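Local coordinates for protein ricin B lectin (Clostridium thermocellum, PDB 3VSF) that probably hydrolyses beta-1,3-galactan from the chain end, as a family 43 exo-beta-1,3-galactanase joined to a galactose-binding beta-trefoil lectin domain, at residues 300-312 against 320-332. Residues are numbered along the deposited sequence; the frame is centred on the assembly and turned at random.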
loop_
_atom_site.group_PDB
_atom_site.type_symbol
_atom_site.label_atom_id
_atom_site.label_comp_id
_atom_site.label_asym_id
_atom_site.label_seq_id
_atom_site.Cartn_x
_atom_site.Cartn_y
_atom_site.Cartn_z
ATOM N N GLY A 300 -12.747 -13.672 -5.752
ATOM C CA GLY A 300 -11.957 -13.087 -6.818
ATOM C C GLY A 300 -10.517 -12.863 -6.404
ATOM O O GLY A 300 -9.953 -13.645 -5.639
ATOM N N THR A 301 -9.918 -11.789 -6.909
ATOM C CA THR A 301 -8.531 -11.472 -6.592
ATOM C C THR A 301 -8.387 -10.065 -6.018
ATOM O O THR A 301 -8.857 -9.092 -6.607
ATOM C CB THR A 301 -7.624 -11.607 -7.831
ATOM O OG1 THR A 301 -7.627 -12.967 -8.283
ATOM C CG2 THR A 301 -6.200 -11.194 -7.498
ATOM N N SER A 302 -7.737 -9.969 -4.863
ATOM C CA SER A 302 -7.462 -8.680 -4.236
ATOM C C SER A 302 -5.959 -8.496 -4.045
ATOM O O SER A 302 -5.298 -9.329 -3.430
ATOM C CB SER A 302 -8.180 -8.567 -2.890
ATOM O OG SER A 302 -9.583 -8.662 -3.049
ATOM N N TYR A 303 -5.428 -7.401 -4.573
ATOM C CA TYR A 303 -3.998 -7.129 -4.487
ATOM C C TYR A 303 -3.619 -6.473 -3.163
ATOM O O TYR A 303 -4.159 -5.431 -2.797
ATOM C CB TYR A 303 -3.549 -6.265 -5.668
ATOM C CG TYR A 303 -3.603 -6.987 -6.996
ATOM C CD1 TYR A 303 -2.440 -7.406 -7.628
ATOM C CD2 TYR A 303 -4.818 -7.265 -7.610
ATOM C CE1 TYR A 303 -2.484 -8.071 -8.839
ATOM C CE2 TYR A 303 -4.872 -7.929 -8.820
ATOM C CZ TYR A 303 -3.702 -8.331 -9.431
ATOM O OH TYR A 303 -3.751 -8.993 -10.635
ATOM N N LEU A 304 -2.686 -7.096 -2.447
ATOM C CA LEU A 304 -2.250 -6.595 -1.148
ATOM C C LEU A 304 -0.998 -5.731 -1.259
ATOM O O LEU A 304 -0.033 -6.097 -1.926
ATOM C CB LEU A 304 -1.994 -7.755 -0.185
ATOM C CG LEU A 304 -1.342 -7.390 1.151
ATOM C CD1 LEU A 304 -2.200 -6.398 1.921
ATOM C CD2 LEU A 304 -1.083 -8.636 1.983
ATOM N N TYR A 305 -1.026 -4.581 -0.594
ATOM C CA TYR A 305 0.117 -3.681 -0.556
ATOM C C TYR A 305 0.872 -3.821 0.760
ATOM O O TYR A 305 0.269 -3.815 1.835
ATOM C CB TYR A 305 -0.336 -2.231 -0.744
ATOM C CG TYR A 305 0.667 -1.208 -0.259
ATOM C CD1 TYR A 305 1.608 -0.664 -1.123
ATOM C CD2 TYR A 305 0.673 -0.784 1.063
ATOM C CE1 TYR A 305 2.526 0.272 -0.684
ATOM C CE2 TYR A 305 1.586 0.149 1.513
ATOM C CZ TYR A 305 2.512 0.674 0.635
ATOM O OH TYR A 305 3.421 1.603 1.080
ATOM N N MET A 306 2.192 -3.944 0.670
ATOM C CA MET A 306 3.034 -4.018 1.857
ATOM C C MET A 306 3.964 -2.820 1.920
ATOM O O MET A 306 4.532 -2.409 0.909
ATOM C CB MET A 306 3.858 -5.302 1.854
ATOM C CG MET A 306 3.031 -6.560 1.757
ATOM S SD MET A 306 4.056 -8.036 1.723
ATOM C CE MET A 306 2.807 -9.262 1.375
ATOM N N GLY A 307 4.121 -2.264 3.114
ATOM C CA GLY A 307 4.989 -1.121 3.303
ATOM C C GLY A 307 5.765 -1.200 4.600
ATOM O O GLY A 307 5.525 -2.078 5.429
ATOM N N ASP A 308 6.703 -0.278 4.772
ATOM C CA ASP A 308 7.490 -0.212 5.995
ATOM C C ASP A 308 7.445 1.186 6.595
ATOM O O ASP A 308 7.752 2.172 5.925
ATOM C CB ASP A 308 8.943 -0.621 5.733
ATOM C CG ASP A 308 9.110 -2.122 5.582
ATOM O OD1 ASP A 308 9.187 -2.817 6.618
ATOM O OD2 ASP A 308 9.169 -2.605 4.432
ATOM N N ARG A 309 7.049 1.266 7.860
ATOM C CA ARG A 309 7.128 2.517 8.596
ATOM C C ARG A 309 8.461 2.556 9.328
ATOM O O ARG A 309 8.542 2.247 10.517
ATOM C CB ARG A 309 5.961 2.648 9.576
ATOM C CG ARG A 309 5.959 3.947 10.367
ATOM C CD ARG A 309 4.618 4.181 11.037
ATOM N NE ARG A 309 3.549 4.349 10.056
ATOM C CZ ARG A 309 2.277 4.573 10.367
ATOM N NH1 ARG A 309 1.907 4.656 11.638
ATOM N NH2 ARG A 309 1.374 4.713 9.406
ATOM N N TRP A 310 9.508 2.927 8.599
ATOM C CA TRP A 310 10.865 2.913 9.131
ATOM C C TRP A 310 11.000 3.744 10.402
ATOM O O TRP A 310 10.696 4.937 10.415
ATOM C CB TRP A 310 11.859 3.396 8.073
ATOM C CG TRP A 310 11.859 2.556 6.832
ATOM C CD1 TRP A 310 11.391 2.912 5.601
ATOM C CD2 TRP A 310 12.344 1.214 6.705
ATOM N NE1 TRP A 310 11.559 1.876 4.713
ATOM C CE2 TRP A 310 12.141 0.822 5.367
ATOM C CE3 TRP A 310 12.932 0.307 7.592
ATOM C CZ2 TRP A 310 12.505 -0.439 4.895
ATOM C CZ3 TRP A 310 13.291 -0.943 7.121
ATOM C CH2 TRP A 310 13.078 -1.304 5.785
ATOM N N ALA A 311 11.463 3.101 11.469
ATOM C CA ALA A 311 11.646 3.767 12.752
ATOM C C ALA A 311 12.693 4.871 12.656
ATOM O O ALA A 311 12.789 5.726 13.536
ATOM C CB ALA A 311 12.031 2.758 13.824
ATOM N N GLY A 312 13.475 4.847 11.582
ATOM C CA GLY A 312 14.499 5.851 11.361
ATOM C C GLY A 312 13.921 7.248 11.276
ATOM O O GLY A 312 14.632 8.237 11.453
ATOM N N ASP A 320 12.926 -1.623 15.043
ATOM C CA ASP A 320 11.739 -1.035 15.653
ATOM C C ASP A 320 10.770 -0.506 14.600
ATOM O O ASP A 320 9.835 0.229 14.918
ATOM C CB ASP A 320 12.125 0.086 16.621
ATOM C CG ASP A 320 12.853 -0.426 17.848
ATOM O OD1 ASP A 320 12.629 -1.593 18.233
ATOM O OD2 ASP A 320 13.645 0.344 18.433
ATOM N N SER A 321 10.996 -0.887 13.346
ATOM C CA SER A 321 10.138 -0.454 12.250
ATOM C C SER A 321 8.813 -1.210 12.247
ATOM O O SER A 321 8.775 -2.415 12.490
ATOM C CB SER A 321 10.847 -0.638 10.907
ATOM O OG SER A 321 11.990 0.193 10.818
ATOM N N GLN A 322 7.730 -0.490 11.968
ATOM C CA GLN A 322 6.398 -1.083 11.932
ATOM C C GLN A 322 5.957 -1.345 10.496
ATOM O O GLN A 322 6.606 -0.900 9.549
ATOM C CB GLN A 322 5.399 -0.175 12.650
ATOM C CG GLN A 322 5.674 -0.027 14.140
ATOM C CD GLN A 322 5.216 1.307 14.698
ATOM O OE1 GLN A 322 5.045 2.277 13.959
ATOM N NE2 GLN A 322 5.018 1.363 16.010
ATOM N N TYR A 323 4.855 -2.072 10.334
ATOM C CA TYR A 323 4.378 -2.437 9.004
ATOM C C TYR A 323 3.037 -1.789 8.674
ATOM O O TYR A 323 2.237 -1.502 9.564
ATOM C CB TYR A 323 4.272 -3.958 8.870
ATOM C CG TYR A 323 5.505 -4.695 9.335
ATOM C CD1 TYR A 323 6.642 -4.757 8.541
ATOM C CD2 TYR A 323 5.534 -5.330 10.570
ATOM C CE1 TYR A 323 7.774 -5.429 8.963
ATOM C CE2 TYR A 323 6.660 -6.003 11.001
ATOM C CZ TYR A 323 7.777 -6.050 10.194
ATOM O OH TYR A 323 8.899 -6.720 10.620
ATOM N N VAL A 324 2.803 -1.564 7.385
ATOM C CA VAL A 324 1.553 -0.984 6.917
ATOM C C VAL A 324 1.015 -1.766 5.725
ATOM O O VAL A 324 1.570 -1.703 4.629
ATOM C CB VAL A 324 1.733 0.492 6.511
ATOM C CG1 VAL A 324 0.485 1.009 5.811
ATOM C CG2 VAL A 324 2.063 1.343 7.728
ATOM N N TRP A 325 -0.064 -2.510 5.946
ATOM C CA TRP A 325 -0.688 -3.280 4.874
ATOM C C TRP A 325 -2.024 -2.674 4.462
ATOM O O TRP A 325 -2.874 -2.382 5.304
ATOM C CB TRP A 325 -0.876 -4.741 5.292
ATOM C CG TRP A 325 0.407 -5.507 5.388
ATOM C CD1 TRP A 325 1.672 -5.003 5.295
ATOM C CD2 TRP A 325 0.551 -6.918 5.590
ATOM N NE1 TRP A 325 2.595 -6.013 5.430
ATOM C CE2 TRP A 325 1.932 -7.198 5.612
ATOM C CE3 TRP A 325 -0.354 -7.971 5.756
ATOM C CZ2 TRP A 325 2.430 -8.487 5.792
ATOM C CZ3 TRP A 325 0.142 -9.250 5.936
ATOM C CH2 TRP A 325 1.520 -9.497 5.952
ATOM N N LEU A 326 -2.199 -2.487 3.159
ATOM C CA LEU A 326 -3.416 -1.898 2.621
ATOM C C LEU A 326 -3.805 -2.603 1.330
ATOM O O LEU A 326 -2.956 -3.187 0.658
ATOM C CB LEU A 326 -3.210 -0.407 2.352
ATOM C CG LEU A 326 -2.743 0.450 3.529
ATOM C CD1 LEU A 326 -2.330 1.828 3.050
ATOM C CD2 LEU A 326 -3.826 0.550 4.591
ATOM N N PRO A 327 -5.098 -2.560 0.979
ATOM C CA PRO A 327 -5.551 -3.141 -0.286
ATOM C C PRO A 327 -5.265 -2.207 -1.456
ATOM O O PRO A 327 -5.483 -1.001 -1.347
ATOM C CB PRO A 327 -7.060 -3.275 -0.079
ATOM C CG PRO A 327 -7.397 -2.174 0.863
ATOM C CD PRO A 327 -6.219 -2.051 1.790
ATOM N N LEU A 328 -4.770 -2.762 -2.557
ATOM C CA LEU A 328 -4.544 -1.985 -3.769
ATOM C C LEU A 328 -5.721 -2.173 -4.718
ATOM O O LEU A 328 -5.873 -3.231 -5.329
ATOM C CB LEU A 328 -3.242 -2.408 -4.450
ATOM C CG LEU A 328 -2.883 -1.664 -5.738
ATOM C CD1 LEU A 328 -2.693 -0.179 -5.465
ATOM C CD2 LEU A 328 -1.636 -2.257 -6.376
ATOM N N ASN A 329 -6.553 -1.144 -4.838
ATOM C CA ASN A 329 -7.769 -1.233 -5.638
ATOM C C ASN A 329 -7.598 -0.702 -7.058
ATOM O O ASN A 329 -6.887 0.276 -7.285
ATOM C CB ASN A 329 -8.919 -0.509 -4.935
ATOM C CG ASN A 329 -9.225 -1.091 -3.567
ATOM O OD1 ASN A 329 -9.151 -2.303 -3.365
ATOM N ND2 ASN A 329 -9.567 -0.226 -2.618
ATOM N N PHE A 330 -8.256 -1.357 -8.009
ATOM C CA PHE A 330 -8.190 -0.955 -9.408
ATOM C C PHE A 330 -9.520 -0.386 -9.896
ATOM O O PHE A 330 -10.411 -1.135 -10.297
ATOM C CB PHE A 330 -7.788 -2.144 -10.287
ATOM C CG PHE A 330 -6.354 -2.565 -10.127
ATOM C CD1 PHE A 330 -5.394 -2.166 -11.044
ATOM C CD2 PHE A 330 -5.965 -3.364 -9.063
ATOM C CE1 PHE A 330 -4.074 -2.554 -10.902
ATOM C CE2 PHE A 330 -4.647 -3.754 -8.917
ATOM C CZ PHE A 330 -3.700 -3.348 -9.837
ATOM N N ILE A 331 -9.654 0.937 -9.855
ATOM C CA ILE A 331 -10.827 1.600 -10.412
ATOM C C ILE A 331 -10.948 1.249 -11.888
ATOM O O ILE A 331 -12.020 0.880 -12.370
ATOM C CB ILE A 331 -10.743 3.133 -10.275
ATOM C CG1 ILE A 331 -11.190 3.578 -8.882
ATOM C CG2 ILE A 331 -11.607 3.808 -11.326
ATOM C CD1 ILE A 331 -10.309 3.082 -7.768
ATOM N N SER A 332 -9.831 1.365 -12.597
ATOM C CA SER A 332 -9.767 1.030 -14.012
ATOM C C SER A 332 -8.404 0.423 -14.321
ATOM O O SER A 332 -7.528 0.383 -13.458
ATOM C CB SER A 332 -9.992 2.280 -14.865
ATOM O OG SER A 332 -9.909 1.979 -16.248
#
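S321 opens the pairing of 320-332 with 300-312: its OG, held beside the backbone N and anti to the carbonyl carbon (chi1 -64°), accepts the N-H of A311 at 3.0 Å between OG and N, and the same short hydroxyl also bonds to the carbonyl of V318. Next, Q322 and R309 exchange two backbone hydrogen bonds, while the amide OE1 of Q322 lies against the aliphatic CD of R309. On the other face, the ring of Y323 runs alongside the D308 carboxylate, the planes 64° apart, and its hydroxyl bonds to A58 and I56. V324 CG2 touches the R309 guanidinium obliquely, nearest NH2; the methyl gives contact but no polar partner, and NE and NH2 bond instead to the carbonyls of R286 and Y285. Beside V324, G307 brings no side chain to the face that carries the Y305 phenol, whose hydroxyl bonds to S287 OG. W325 offers a broad indole face to two flexible apolar chains: M306 CG lies over the five-membered ring in a CH-pi contact, 4.1 Å from its centroid, and L304 CD2 sits above the benzo rim. L326 then pairs with Y305 through two backbone bonds. Beyond P327 and L328, F330 turns its edge to the face of Y303, planes at 63°. These antiparallel strands form the middle of a four-stranded blade of the five-bladed beta-propeller characteristic of family 43, with strand 288-296 flanking 301-309 and strand 336-337 flanking 322-330.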